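Local coordinates for protein transaminase (Bacillus megaterium, PDB 5G0A) that catalyses pyridoxal-5'-phosphate-dependent amino-group transfer as an S-selective omega-transaminase of the class-III aminotransferase family, at residues R138-T143 against P228-A233; R406-G411 against G435-T440; I417-I422 against N439-G444. All blocks are in the same frame, centred on the assembly; numbering follows the deposited sequence.

Interaction 1. Residues R138-T143 against P228-A233; sequences RPLVVT and PEQVAA
R138, ahead of strand 140-144, lays its side chain against P228-V231 and bonds to V231 O at the start of strand 231-236. With CG anti to its carbonyl carbon (chi1 -61°), the extended chain passes E229, R138 CG standing 3.3 Å from E229 O. R138 NH1 meets V231 O at 3.0 Å, in plane at the guanidinium edge, while P228 O and E229 CA sit over one face. A water joins NE to E229 O, and NH1 also bonds to G263 O. A leucine here would probably leave V231 O without this donor and the water without its NE anchor. Past R138, L140 N bonds to Q230 O, A232 N to L140 O and V142 N to A233 O; the register slips by one between L140-V231 and V141-A233, A232 being the extra residue of a beta bulge. Q230 slants across L140, its NE2 3.6 Å from L140 CD1; Y226 O holds that nitrogen, and S184 of the second subunit holds OE1. V142 CG2 meets V231 CG1 at 3.8 Å. The two strands are neighbours in the mixed central sheet of fold type I aminotransferases: L140 and V231 face helix 214-226, V141 and A233 helix 121-136.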
# COMPACT_ATOMS: atom_id res chain seq x y z
N ARG B 138 -2.63 15.79 -3.37
CA ARG B 138 -1.89 15.22 -2.23
C ARG B 138 -2.58 13.94 -1.76
O ARG B 138 -3.82 13.87 -1.83
CB ARG B 138 -1.86 16.18 -1.04
CG ARG B 138 -1.18 17.52 -1.32
CD ARG B 138 -1.34 18.37 -0.07
NE ARG B 138 -1.00 19.77 -0.37
CZ ARG B 138 -1.36 20.78 0.42
NH1 ARG B 138 -2.06 20.55 1.52
NH2 ARG B 138 -1.02 22.04 0.07
N PRO B 139 -1.81 12.97 -1.24
CA PRO B 139 -2.40 11.65 -0.91
C PRO B 139 -2.94 11.45 0.50
O PRO B 139 -3.89 10.70 0.68
CB PRO B 139 -1.22 10.69 -1.11
CG PRO B 139 -0.01 11.53 -0.76
CD PRO B 139 -0.33 12.89 -1.35
N LEU B 140 -2.32 12.04 1.51
CA LEU B 140 -2.63 11.64 2.87
C LEU B 140 -3.89 12.30 3.41
O LEU B 140 -4.14 13.49 3.20
CB LEU B 140 -1.45 11.92 3.80
CG LEU B 140 -0.17 11.12 3.55
CD1 LEU B 140 0.85 11.47 4.63
CD2 LEU B 140 -0.45 9.61 3.59
N VAL B 141 -4.70 11.51 4.11
CA VAL B 141 -5.83 12.08 4.83
C VAL B 141 -5.68 11.69 6.30
O VAL B 141 -5.31 10.55 6.64
CB VAL B 141 -7.20 11.58 4.27
CG1 VAL B 141 -8.34 12.04 5.18
CG2 VAL B 141 -7.41 12.07 2.82
N VAL B 142 -5.96 12.65 7.18
CA VAL B 142 -5.87 12.46 8.62
C VAL B 142 -7.27 12.26 9.18
O VAL B 142 -8.16 13.10 8.96
CB VAL B 142 -5.23 13.70 9.29
CG1 VAL B 142 -5.18 13.52 10.80
CG2 VAL B 142 -3.85 13.96 8.71
N THR B 143 -7.43 11.14 9.89
CA THR B 143 -8.66 10.85 10.62
C THR B 143 -8.34 10.78 12.13
O THR B 143 -7.22 11.10 12.55
CB THR B 143 -9.25 9.53 10.11
OG1 THR B 143 -10.60 9.40 10.59
CG2 THR B 143 -8.37 8.32 10.57
N PRO B 228 3.29 18.62 5.55
CA PRO B 228 1.98 19.20 5.22
C PRO B 228 1.74 19.24 3.71
O PRO B 228 0.59 19.19 3.28
CB PRO B 228 2.07 20.63 5.80
CG PRO B 228 3.07 20.48 6.91
CD PRO B 228 4.12 19.60 6.29
N GLU B 229 2.82 19.26 2.92
CA GLU B 229 2.72 19.24 1.47
C GLU B 229 2.20 17.91 0.89
O GLU B 229 1.91 17.82 -0.29
CB GLU B 229 4.05 19.67 0.79
CG GLU B 229 5.19 18.63 0.76
CD GLU B 229 5.83 18.32 2.10
OE1 GLU B 229 5.59 18.99 3.12
OE2 GLU B 229 6.62 17.35 2.13
N GLN B 230 2.10 16.87 1.71
CA GLN B 230 1.45 15.67 1.17
C GLN B 230 0.17 15.28 1.90
O GLN B 230 -0.36 14.20 1.69
CB GLN B 230 2.41 14.49 1.05
CG GLN B 230 2.81 13.85 2.36
CD GLN B 230 3.47 12.49 2.12
OE1 GLN B 230 3.42 11.95 1.00
NE2 GLN B 230 4.08 11.94 3.15
N VAL B 231 -0.32 16.18 2.76
CA VAL B 231 -1.57 15.96 3.50
C VAL B 231 -2.70 16.75 2.82
O VAL B 231 -2.72 17.97 2.85
CB VAL B 231 -1.47 16.30 5.01
CG1 VAL B 231 -2.82 16.11 5.71
CG2 VAL B 231 -0.41 15.43 5.70
N ALA B 232 -3.64 16.05 2.20
CA ALA B 232 -4.81 16.68 1.57
C ALA B 232 -5.79 17.32 2.55
O ALA B 232 -6.28 18.41 2.28
CB ALA B 232 -5.58 15.65 0.71
N ALA B 233 -6.10 16.61 3.64
CA ALA B 233 -7.26 16.92 4.47
C ALA B 233 -7.19 16.23 5.83
O ALA B 233 -6.53 15.19 6.00
CB ALA B 233 -8.56 16.50 3.74
O HOH W 1 1.06 20.18 -2.26

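Interaction 2. Residues R406-G411 against G435-T440; sequences RNFTHG and GVMPNT
F408 and P438 form the tight end of this contact, their side chains approaching from opposite directions. The proline CD lies over one face of the phenyl ring, 3.8 Å from the F408 centroid and 17° off the normal, a clear CH-pi contact. M437 closes in at the rim: its chain bends at chi2 and again at chi3 (105°), which carries CE to the ring edge, 3.9 Å from F408 CE1. Its sulfur stands obliquely to the ring, a Met-aromatic contact, and M437 SD also rests 3.9 Å from R406 CG. Two loops thus pack through a proline-methionine-aromatic cluster near the cofactor region. From there the packing slackens. T440 OG1 sits over a face of the R406 guanidinium, 3.6 Å from R406 NH2, without a hydrogen bond; R406 NE bonds to G243 O and NH2 to S244 O. V436, partly exposed, lies beside a tetraethylene glycol probably from the crystallisation liquor, its side chain about 9 Å from a bound pyridoxal-5'-phosphate at the nearest atoms. Segment 406-411 leads from strand 387-392 toward helix 418-427. The other loop, 435-440, follows strand 431-432 and runs into strand 440-443, T440 packing on I389 and D391 of strand 387-392.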
# COMPACT_ATOMS: atom_id res chain seq x y z
N ARG B 406 -14.07 1.85 23.88
CA ARG B 406 -14.35 2.04 22.46
C ARG B 406 -13.42 1.21 21.57
O ARG B 406 -13.56 1.20 20.34
CB ARG B 406 -14.34 3.53 22.08
CG ARG B 406 -15.49 4.34 22.69
CD ARG B 406 -15.21 5.84 22.62
NE ARG B 406 -16.31 6.63 23.17
CZ ARG B 406 -16.42 7.00 24.45
NH1 ARG B 406 -15.49 6.65 25.34
NH2 ARG B 406 -17.46 7.73 24.85
N ASN B 407 -12.48 0.49 22.19
CA ASN B 407 -11.61 -0.46 21.50
C ASN B 407 -12.09 -1.91 21.66
O ASN B 407 -11.36 -2.85 21.34
CB ASN B 407 -10.14 -0.31 21.93
CG ASN B 407 -9.42 0.80 21.17
OD1 ASN B 407 -9.77 1.10 20.03
ND2 ASN B 407 -8.42 1.43 21.81
N PHE B 408 -13.33 -2.09 22.13
CA PHE B 408 -13.92 -3.43 22.26
C PHE B 408 -14.22 -4.02 20.89
O PHE B 408 -14.13 -3.32 19.88
CB PHE B 408 -15.19 -3.39 23.14
CG PHE B 408 -16.48 -3.21 22.35
CD1 PHE B 408 -16.66 -2.11 21.53
CD2 PHE B 408 -17.51 -4.16 22.45
CE1 PHE B 408 -17.84 -1.96 20.79
CE2 PHE B 408 -18.69 -4.00 21.73
CZ PHE B 408 -18.85 -2.91 20.90
N THR B 409 -14.55 -5.31 20.85
CA THR B 409 -15.02 -5.95 19.63
C THR B 409 -16.36 -6.63 19.93
O THR B 409 -16.71 -6.85 21.11
CB THR B 409 -14.04 -7.01 19.06
OG1 THR B 409 -14.14 -8.22 19.82
CG2 THR B 409 -12.59 -6.50 19.06
N HIS B 410 -17.11 -6.95 18.88
CA HIS B 410 -18.37 -7.67 19.06
C HIS B 410 -18.18 -9.15 19.41
O HIS B 410 -19.16 -9.90 19.52
CB HIS B 410 -19.28 -7.49 17.83
CG HIS B 410 -19.82 -6.10 17.68
ND1 HIS B 410 -19.21 -5.16 16.87
CD2 HIS B 410 -20.92 -5.51 18.19
CE1 HIS B 410 -19.90 -4.03 16.92
NE2 HIS B 410 -20.95 -4.22 17.71
N GLY B 411 -16.93 -9.56 19.60
CA GLY B 411 -16.61 -10.90 20.11
C GLY B 411 -17.06 -11.07 21.55
O GLY B 411 -17.25 -12.19 22.01
N GLY B 435 -27.23 1.58 23.11
CA GLY B 435 -26.04 2.17 22.49
C GLY B 435 -25.26 1.22 21.61
O GLY B 435 -25.53 0.01 21.57
N VAL B 436 -24.28 1.76 20.90
CA VAL B 436 -23.42 0.97 20.01
C VAL B 436 -22.11 0.57 20.69
O VAL B 436 -21.53 -0.48 20.39
CB VAL B 436 -23.13 1.72 18.70
CG1 VAL B 436 -24.43 1.96 17.95
CG2 VAL B 436 -22.46 3.05 18.95
N MET B 437 -21.66 1.42 21.61
CA MET B 437 -20.45 1.20 22.39
C MET B 437 -20.86 0.60 23.74
O MET B 437 -22.00 0.80 24.18
CB MET B 437 -19.69 2.52 22.58
CG MET B 437 -19.10 3.10 21.30
SD MET B 437 -17.81 2.12 20.49
CE MET B 437 -18.67 1.41 19.09
N PRO B 438 -19.96 -0.14 24.39
CA PRO B 438 -20.34 -0.93 25.56
C PRO B 438 -20.67 -0.12 26.82
O PRO B 438 -21.50 -0.56 27.63
CB PRO B 438 -19.12 -1.83 25.79
CG PRO B 438 -17.98 -1.06 25.23
CD PRO B 438 -18.53 -0.31 24.05
N ASN B 439 -20.02 1.04 26.99
CA ASN B 439 -20.25 1.88 28.18
C ASN B 439 -20.99 3.18 27.91
O ASN B 439 -21.00 4.07 28.77
CB ASN B 439 -18.91 2.26 28.84
CG ASN B 439 -18.03 1.07 29.11
OD1 ASN B 439 -18.43 0.13 29.80
ND2 ASN B 439 -16.81 1.10 28.57
N THR B 440 -21.58 3.32 26.73
CA THR B 440 -22.08 4.61 26.33
C THR B 440 -23.38 4.45 25.59
O THR B 440 -23.44 3.77 24.57
CB THR B 440 -21.08 5.35 25.41
OG1 THR B 440 -19.75 5.19 25.93
CG2 THR B 440 -21.44 6.83 25.30

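Interaction 3. Residues I417-I422 against N439-G444; sequences IPTQII and NTMRIG
N439 lies beside P418, the two side chains side by side and pointing the same way. Although the asparagine CB starts away from the helix, its amide returns, and N439 OD1 comes to 4.2 Å from P418 CG; ND2 is held by D405 OD1 and V402 O. At T440 the backbone does the touching, for the side chain points away: T419 CG2 packs against T440 O at 3.3 Å. That methyl stands anti to the T419 carbonyl carbon, while chi1 of 48° leaves OG1 between the backbone N and the carbonyl carbon, from where it bonds to M437 O. One threonine thus divides its two branches between a strand carbonyl and the loop ahead of the strand. M441 follows with a chain bent at chi2 and chi3, which turns its sulfur toward I422 as the two side chains cross at about a right angle. M441 SD lies 3.8 Å from I422 CD1 and 3.9 Å from I422 CG2, and L461 of helix 451-468 packs against the methionine as well. The chemistry mixes one apolar pair, I422 with M441, with carbons packed on oxygens, and contains no hydrogen bond between the segments; T440 N is buried without a partner. The polar grip on the helix start comes instead from the M437-P438 backbone, just ahead of the strand.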
# COMPACT_ATOMS: atom_id res chain seq x y z
N ILE B 417 -22.09 -6.51 28.62
CA ILE B 417 -22.07 -5.15 28.08
C ILE B 417 -23.23 -4.34 28.65
O ILE B 417 -24.38 -4.62 28.34
CB ILE B 417 -22.16 -5.17 26.53
CG1 ILE B 417 -21.01 -5.97 25.91
CG2 ILE B 417 -22.20 -3.74 25.97
CD1 ILE B 417 -21.07 -6.06 24.39
N PRO B 418 -22.92 -3.30 29.46
CA PRO B 418 -23.95 -2.49 30.11
C PRO B 418 -25.02 -1.92 29.17
O PRO B 418 -26.20 -1.92 29.53
CB PRO B 418 -23.14 -1.36 30.76
CG PRO B 418 -21.82 -1.99 31.06
CD PRO B 418 -21.56 -2.97 29.95
N THR B 419 -24.64 -1.45 27.98
CA THR B 419 -25.65 -0.92 27.05
C THR B 419 -26.58 -2.01 26.51
O THR B 419 -27.73 -1.73 26.15
CB THR B 419 -25.04 -0.10 25.89
OG1 THR B 419 -23.95 -0.82 25.29
CG2 THR B 419 -24.56 1.24 26.40
N GLN B 420 -26.08 -3.24 26.44
CA GLN B 420 -26.92 -4.37 26.02
C GLN B 420 -27.91 -4.73 27.13
O GLN B 420 -29.07 -5.06 26.86
CB GLN B 420 -26.06 -5.59 25.66
CG GLN B 420 -25.26 -5.45 24.37
CD GLN B 420 -26.14 -5.45 23.14
OE1 GLN B 420 -26.09 -4.53 22.33
NE2 GLN B 420 -26.97 -6.49 23.01
N ILE B 421 -27.43 -4.67 28.37
CA ILE B 421 -28.29 -4.93 29.54
C ILE B 421 -29.42 -3.91 29.65
O ILE B 421 -30.58 -4.27 29.95
CB ILE B 421 -27.44 -4.99 30.84
CG1 ILE B 421 -26.47 -6.18 30.79
CG2 ILE B 421 -28.33 -5.00 32.08
CD1 ILE B 421 -27.13 -7.55 30.78
N ILE B 422 -29.10 -2.64 29.42
CA ILE B 422 -30.08 -1.56 29.43
C ILE B 422 -31.12 -1.77 28.32
O ILE B 422 -32.33 -1.66 28.57
CB ILE B 422 -29.40 -0.19 29.32
CG1 ILE B 422 -28.72 0.15 30.66
CG2 ILE B 422 -30.37 0.91 28.90
CD1 ILE B 422 -27.55 1.10 30.55
N ASN B 439 -20.02 1.04 26.99
CA ASN B 439 -20.25 1.88 28.18
C ASN B 439 -20.99 3.18 27.91
O ASN B 439 -21.00 4.07 28.77
CB ASN B 439 -18.91 2.26 28.84
CG ASN B 439 -18.03 1.07 29.11
OD1 ASN B 439 -18.43 0.13 29.80
ND2 ASN B 439 -16.81 1.10 28.57
N THR B 440 -21.58 3.32 26.73
CA THR B 440 -22.08 4.61 26.33
C THR B 440 -23.38 4.45 25.59
O THR B 440 -23.44 3.77 24.57
CB THR B 440 -21.08 5.35 25.41
OG1 THR B 440 -19.75 5.19 25.93
CG2 THR B 440 -21.44 6.83 25.30
N MET B 441 -24.42 5.06 26.11
CA MET B 441 -25.69 5.12 25.42
C MET B 441 -25.62 6.14 24.31
O MET B 441 -24.96 7.16 24.46
CB MET B 441 -26.72 5.58 26.40
CG MET B 441 -26.56 4.79 27.68
SD MET B 441 -27.85 3.58 27.68
CE MET B 441 -29.04 4.74 28.32
N ARG B 442 -26.35 5.87 23.23
CA ARG B 442 -26.43 6.76 22.09
C ARG B 442 -27.92 6.83 21.75
O ARG B 442 -28.50 5.89 21.20
CB ARG B 442 -25.64 6.21 20.89
CG ARG B 442 -25.24 7.27 19.87
CD ARG B 442 -23.95 7.93 20.36
NE ARG B 442 -23.33 8.96 19.52
CZ ARG B 442 -23.52 10.27 19.69
NH1 ARG B 442 -24.37 10.71 20.61
NH2 ARG B 442 -22.85 11.13 18.93
N ILE B 443 -28.52 7.96 22.10
CA ILE B 443 -29.98 8.08 22.10
C ILE B 443 -30.40 9.03 21.00
O ILE B 443 -29.85 10.12 20.90
CB ILE B 443 -30.47 8.59 23.48
CG1 ILE B 443 -30.11 7.57 24.56
CG2 ILE B 443 -31.98 8.84 23.47
CD1 ILE B 443 -30.22 8.09 25.97
N GLY B 444 -31.38 8.62 20.20
CA GLY B 444 -31.92 9.48 19.16
C GLY B 444 -33.35 9.10 18.79
O GLY B 444 -33.72 7.95 18.89

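In the fold
Followed from the N terminus, interaction 1 comes first, closing a loop of 84 residues by setting strand 140-144 beside strand 231-236 in the central sheet. It is complete before the other two begin; its centre lies 29 Å from that of interaction 2, although both touch the third subunit. Interaction 2 opens at 406-411, and interaction 3 begins inside the loop it encloses, at helix 418-427, and runs slightly past its end, so the two overlap in a staggered way. They share N439 and T440, and T419 couples them through M437 and P438. Together they tie a loop, a helix and an edge strand of the three-stranded antiparallel sheet into one C-terminal unit.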